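Local coordinates for protein pyruvate kinase 1 (Trypanosoma brucei brucei, PDB 4KCT) that transfers a phosphoryl group from phosphoenolpyruvate to ADP in the last step of glycolysis and has an intrinsic oxaloacetate decarboxylase activity, at residues R414-R425 against R436-D444. Residues are numbered along the deposited sequence; the frame is centred on the assembly and turned at random.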
loop_
_atom_site.group_PDB
_atom_site.type_symbol
_atom_site.label_atom_id
_atom_site.label_comp_id
_atom_site.label_asym_id
_atom_site.label_seq_id
_atom_site.Cartn_x
_atom_site.Cartn_y
_atom_site.Cartn_z
ATOM N N ARG A 414 5.327 19.112 -4.373
ATOM C CA ARG A 414 3.897 19.410 -4.274
ATOM C C ARG A 414 3.442 19.673 -2.812
ATOM O O ARG A 414 2.545 19.003 -2.313
ATOM C CB ARG A 414 3.078 18.259 -4.885
ATOM C CG ARG A 414 3.239 18.090 -6.423
ATOM C CD ARG A 414 3.401 19.421 -7.120
ATOM N NE ARG A 414 2.989 19.408 -8.543
ATOM C CZ ARG A 414 3.544 20.176 -9.489
ATOM N NH1 ARG A 414 2.989 20.248 -10.708
ATOM N NH2 ARG A 414 4.564 20.990 -9.183
ATOM N N PRO A 415 4.090 20.616 -2.114
ATOM C CA PRO A 415 3.524 21.019 -0.828
ATOM C C PRO A 415 2.101 21.580 -0.994
ATOM O O PRO A 415 1.705 21.961 -2.112
ATOM C CB PRO A 415 4.485 22.132 -0.352
ATOM C CG PRO A 415 5.086 22.687 -1.605
ATOM C CD PRO A 415 5.216 21.478 -2.527
ATOM N N ASN A 416 1.347 21.684 0.113
ATOM C CA ASN A 416 -0.005 22.238 0.010
ATOM C C ASN A 416 -0.040 23.737 0.379
ATOM O O ASN A 416 -1.108 24.309 0.531
ATOM C CB ASN A 416 -1.001 21.434 0.846
ATOM C CG ASN A 416 -0.721 21.535 2.324
ATOM O OD1 ASN A 416 0.079 22.371 2.744
ATOM N ND2 ASN A 416 -1.484 20.792 3.137
ATOM N N CYS A 417 1.128 24.335 0.603
ATOM C CA CYS A 417 1.202 25.754 1.033
ATOM C C CYS A 417 1.994 26.541 -0.002
ATOM O O CYS A 417 2.675 25.945 -0.810
ATOM C CB CYS A 417 1.901 25.864 2.400
ATOM S SG CYS A 417 3.558 25.115 2.439
ATOM N N PRO A 418 2.041 27.888 0.134
ATOM C CA PRO A 418 2.859 28.696 -0.763
ATOM C C PRO A 418 4.365 28.435 -0.572
ATOM O O PRO A 418 4.824 28.105 0.549
ATOM C CB PRO A 418 2.525 30.138 -0.350
ATOM C CG PRO A 418 1.167 30.036 0.269
ATOM C CD PRO A 418 1.157 28.718 0.979
ATOM N N ILE A 419 5.106 28.519 -1.658
ATOM C CA ILE A 419 6.566 28.488 -1.593
ATOM C C ILE A 419 7.091 29.889 -1.907
ATOM O O ILE A 419 7.072 30.335 -3.064
ATOM C CB ILE A 419 7.138 27.551 -2.647
ATOM C CG1 ILE A 419 6.555 26.143 -2.501
ATOM C CG2 ILE A 419 8.678 27.548 -2.606
ATOM C CD1 ILE A 419 6.880 25.269 -3.705
ATOM N N ILE A 420 7.489 30.612 -0.869
ATOM C CA ILE A 420 8.092 31.918 -1.064
ATOM C C ILE A 420 9.545 31.763 -1.485
ATOM O O ILE A 420 10.319 31.114 -0.798
ATOM C CB ILE A 420 8.039 32.731 0.243
ATOM C CG1 ILE A 420 6.565 32.913 0.680
ATOM C CG2 ILE A 420 8.734 34.083 0.056
ATOM C CD1 ILE A 420 6.421 33.435 2.091
ATOM N N CYS A 421 9.895 32.299 -2.652
ATOM C CA CYS A 421 11.248 32.216 -3.124
ATOM C C CYS A 421 11.864 33.624 -3.109
ATOM O O CYS A 421 11.376 34.545 -3.813
ATOM C CB CYS A 421 11.289 31.657 -4.542
ATOM S SG CYS A 421 12.960 31.706 -5.268
ATOM N N VAL A 422 12.911 33.797 -2.309
ATOM C CA VAL A 422 13.703 35.024 -2.357
ATOM C C VAL A 422 14.857 34.841 -3.327
ATOM O O VAL A 422 15.678 33.901 -3.183
ATOM C CB VAL A 422 14.237 35.428 -0.972
ATOM C CG1 VAL A 422 15.045 36.727 -1.083
ATOM C CG2 VAL A 422 13.070 35.626 -0.000
ATOM N N THR A 423 14.862 35.659 -4.370
ATOM C CA THR A 423 15.819 35.511 -5.430
ATOM C C THR A 423 16.604 36.801 -5.639
ATOM O O THR A 423 16.118 37.892 -5.355
ATOM C CB THR A 423 15.129 35.074 -6.760
ATOM O OG1 THR A 423 16.123 34.848 -7.757
ATOM C CG2 THR A 423 14.158 36.144 -7.248
ATOM N N THR A 424 17.796 36.678 -6.199
ATOM C CA THR A 424 18.612 37.852 -6.519
ATOM C C THR A 424 18.515 38.242 -8.000
ATOM O O THR A 424 19.235 39.137 -8.455
ATOM C CB THR A 424 20.090 37.568 -6.200
ATOM O OG1 THR A 424 20.463 36.342 -6.834
ATOM C CG2 THR A 424 20.283 37.415 -4.693
ATOM N N ARG A 425 17.650 37.566 -8.756
ATOM C CA ARG A 425 17.471 37.872 -10.175
ATOM C C ARG A 425 16.020 38.136 -10.540
ATOM O O ARG A 425 15.155 37.286 -10.340
ATOM C CB ARG A 425 18.006 36.744 -11.046
ATOM C CG ARG A 425 19.501 36.543 -10.945
ATOM C CD ARG A 425 19.957 35.401 -11.835
ATOM N NE ARG A 425 21.103 34.734 -11.235
ATOM C CZ ARG A 425 21.567 33.543 -11.605
ATOM N NH1 ARG A 425 21.046 32.904 -12.654
ATOM N NH2 ARG A 425 22.573 33.006 -10.939
ATOM N N ARG A 436 4.301 25.621 -10.022
ATOM C CA ARG A 436 3.196 25.583 -9.068
ATOM C C ARG A 436 3.638 26.110 -7.692
ATOM O O ARG A 436 4.686 25.678 -7.169
ATOM C CB ARG A 436 2.680 24.139 -8.946
ATOM C CG ARG A 436 1.448 23.972 -8.037
ATOM C CD ARG A 436 1.067 22.483 -7.963
ATOM N NE ARG A 436 -0.076 22.252 -7.079
ATOM C CZ ARG A 436 0.015 22.077 -5.757
ATOM N NH1 ARG A 436 -1.092 21.907 -5.047
ATOM N NH2 ARG A 436 1.206 22.063 -5.145
ATOM N N SER A 437 2.781 26.936 -7.060
ATOM C CA SER A 437 2.928 27.344 -5.613
ATOM C C SER A 437 3.886 28.499 -5.328
ATOM O O SER A 437 3.863 29.051 -4.240
ATOM C CB SER A 437 3.344 26.160 -4.730
ATOM O OG SER A 437 2.511 25.057 -4.970
ATOM N N VAL A 438 4.802 28.778 -6.250
ATOM C CA VAL A 438 5.918 29.683 -5.962
ATOM C C VAL A 438 5.466 31.121 -6.077
ATOM O O VAL A 438 4.666 31.455 -6.970
ATOM C CB VAL A 438 7.129 29.441 -6.903
ATOM C CG1 VAL A 438 8.211 30.479 -6.652
ATOM C CG2 VAL A 438 7.694 28.049 -6.650
ATOM N N VAL A 439 5.834 31.918 -5.072
ATOM C CA VAL A 439 5.619 33.360 -5.099
ATOM C C VAL A 439 6.981 34.012 -4.837
ATOM O O VAL A 439 7.645 33.675 -3.860
ATOM C CB VAL A 439 4.622 33.786 -3.992
ATOM C CG1 VAL A 439 4.437 35.300 -3.993
ATOM C CG2 VAL A 439 3.271 33.100 -4.207
ATOM N N SER A 440 7.420 34.885 -5.745
ATOM C CA SER A 440 8.801 35.391 -5.718
ATOM C C SER A 440 8.933 36.778 -5.126
ATOM O O SER A 440 8.026 37.619 -5.263
ATOM C CB SER A 440 9.386 35.379 -7.121
ATOM O OG SER A 440 9.561 34.040 -7.550
ATOM N N VAL A 441 10.040 37.000 -4.417
ATOM C CA VAL A 441 10.389 38.318 -3.909
ATOM C C VAL A 441 11.814 38.604 -4.320
ATOM O O VAL A 441 12.692 37.757 -4.153
ATOM C CB VAL A 441 10.338 38.376 -2.361
ATOM C CG1 VAL A 441 10.391 39.825 -1.897
ATOM C CG2 VAL A 441 9.084 37.721 -1.856
ATOM N N PHE A 442 12.057 39.803 -4.827
ATOM C CA PHE A 442 13.376 40.150 -5.314
ATOM C C PHE A 442 14.245 40.742 -4.198
ATOM O O PHE A 442 13.840 41.694 -3.522
ATOM C CB PHE A 442 13.245 41.144 -6.459
ATOM C CG PHE A 442 14.561 41.638 -6.991
ATOM C CD1 PHE A 442 15.490 40.750 -7.514
ATOM C CD2 PHE A 442 14.853 43.004 -6.995
ATOM C CE1 PHE A 442 16.684 41.220 -8.068
ATOM C CE2 PHE A 442 16.027 43.477 -7.545
ATOM C CZ PHE A 442 16.957 42.584 -8.065
ATOM N N TYR A 443 15.441 40.193 -4.024
ATOM C CA TYR A 443 16.461 40.785 -3.148
ATOM C C TYR A 443 17.511 41.470 -3.995
ATOM O O TYR A 443 18.205 40.820 -4.779
ATOM C CB TYR A 443 17.142 39.710 -2.280
ATOM C CG TYR A 443 18.292 40.266 -1.397
ATOM C CD1 TYR A 443 18.016 40.973 -0.217
ATOM C CD2 TYR A 443 19.627 40.072 -1.743
ATOM C CE1 TYR A 443 19.037 41.521 0.564
ATOM C CE2 TYR A 443 20.666 40.612 -0.958
ATOM C CZ TYR A 443 20.348 41.305 0.217
ATOM O OH TYR A 443 21.338 41.821 1.022
ATOM N N ASP A 444 17.638 42.784 -3.824
ATOM C CA ASP A 444 18.585 43.571 -4.606
ATOM C C ASP A 444 19.975 43.616 -3.955
ATOM O O ASP A 444 20.239 44.460 -3.103
ATOM C CB ASP A 444 18.049 44.984 -4.785
ATOM C CG ASP A 444 18.818 45.771 -5.838
ATOM O OD1 ASP A 444 20.001 45.453 -6.085
ATOM O OD2 ASP A 444 18.217 46.673 -6.444
HETATM O O HOH W 1 0.986 24.815 -2.829
HETATM O O HOH W 2 20.491 41.002 -6.671
#
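Strands 419-423 and 438-442 run parallel at 28°, Ile419 pairing with Val438 and Thr423 with Phe442. Six backbone hydrogen bonds join them, from Ile419 N to Ser437 O at 2.9 Å through to Tyr443 N to Thr423 O at 2.7 Å. With helix 426-431 between them they form a beta-alpha-beta crossover of the C-terminal alpha/beta domain, in which 438-442 is an edge strand of the sheet, next to 419-423. On the face where Thr423, Ser440 and Phe442 meet that helix, Val438 CG1 packs on Cys421 CB at 3.9 Å, while Val438 CG2 leans on Ile419. On the other face, covered by helix 455-467, Ile420 CG2 and Val441 CG2 lie side by side, and Val422 CG1 meets Tyr443 CB at 3.8 Å. Ahead of the strands, the extended Arg436 chain lays its CD over one face of the Arg414 guanidinium, whose NH2 forms a salt bridge with Asp326 and whose NH1 bonds to Gly324 O. Arg436 NH2 gives a straight bond (3.1 Å, 167°) to Pro415 O, which lies in its guanidinium plane. A water bridges Ser437 OG to Pro415 O and Cys417 O. Near bound fructose 2,6-bisphosphate, Phe442 CG stands anti to the backbone N (chi1 177°), and the ring reaches across edge-on to Thr424 O, CE1 touching at 3.3 Å.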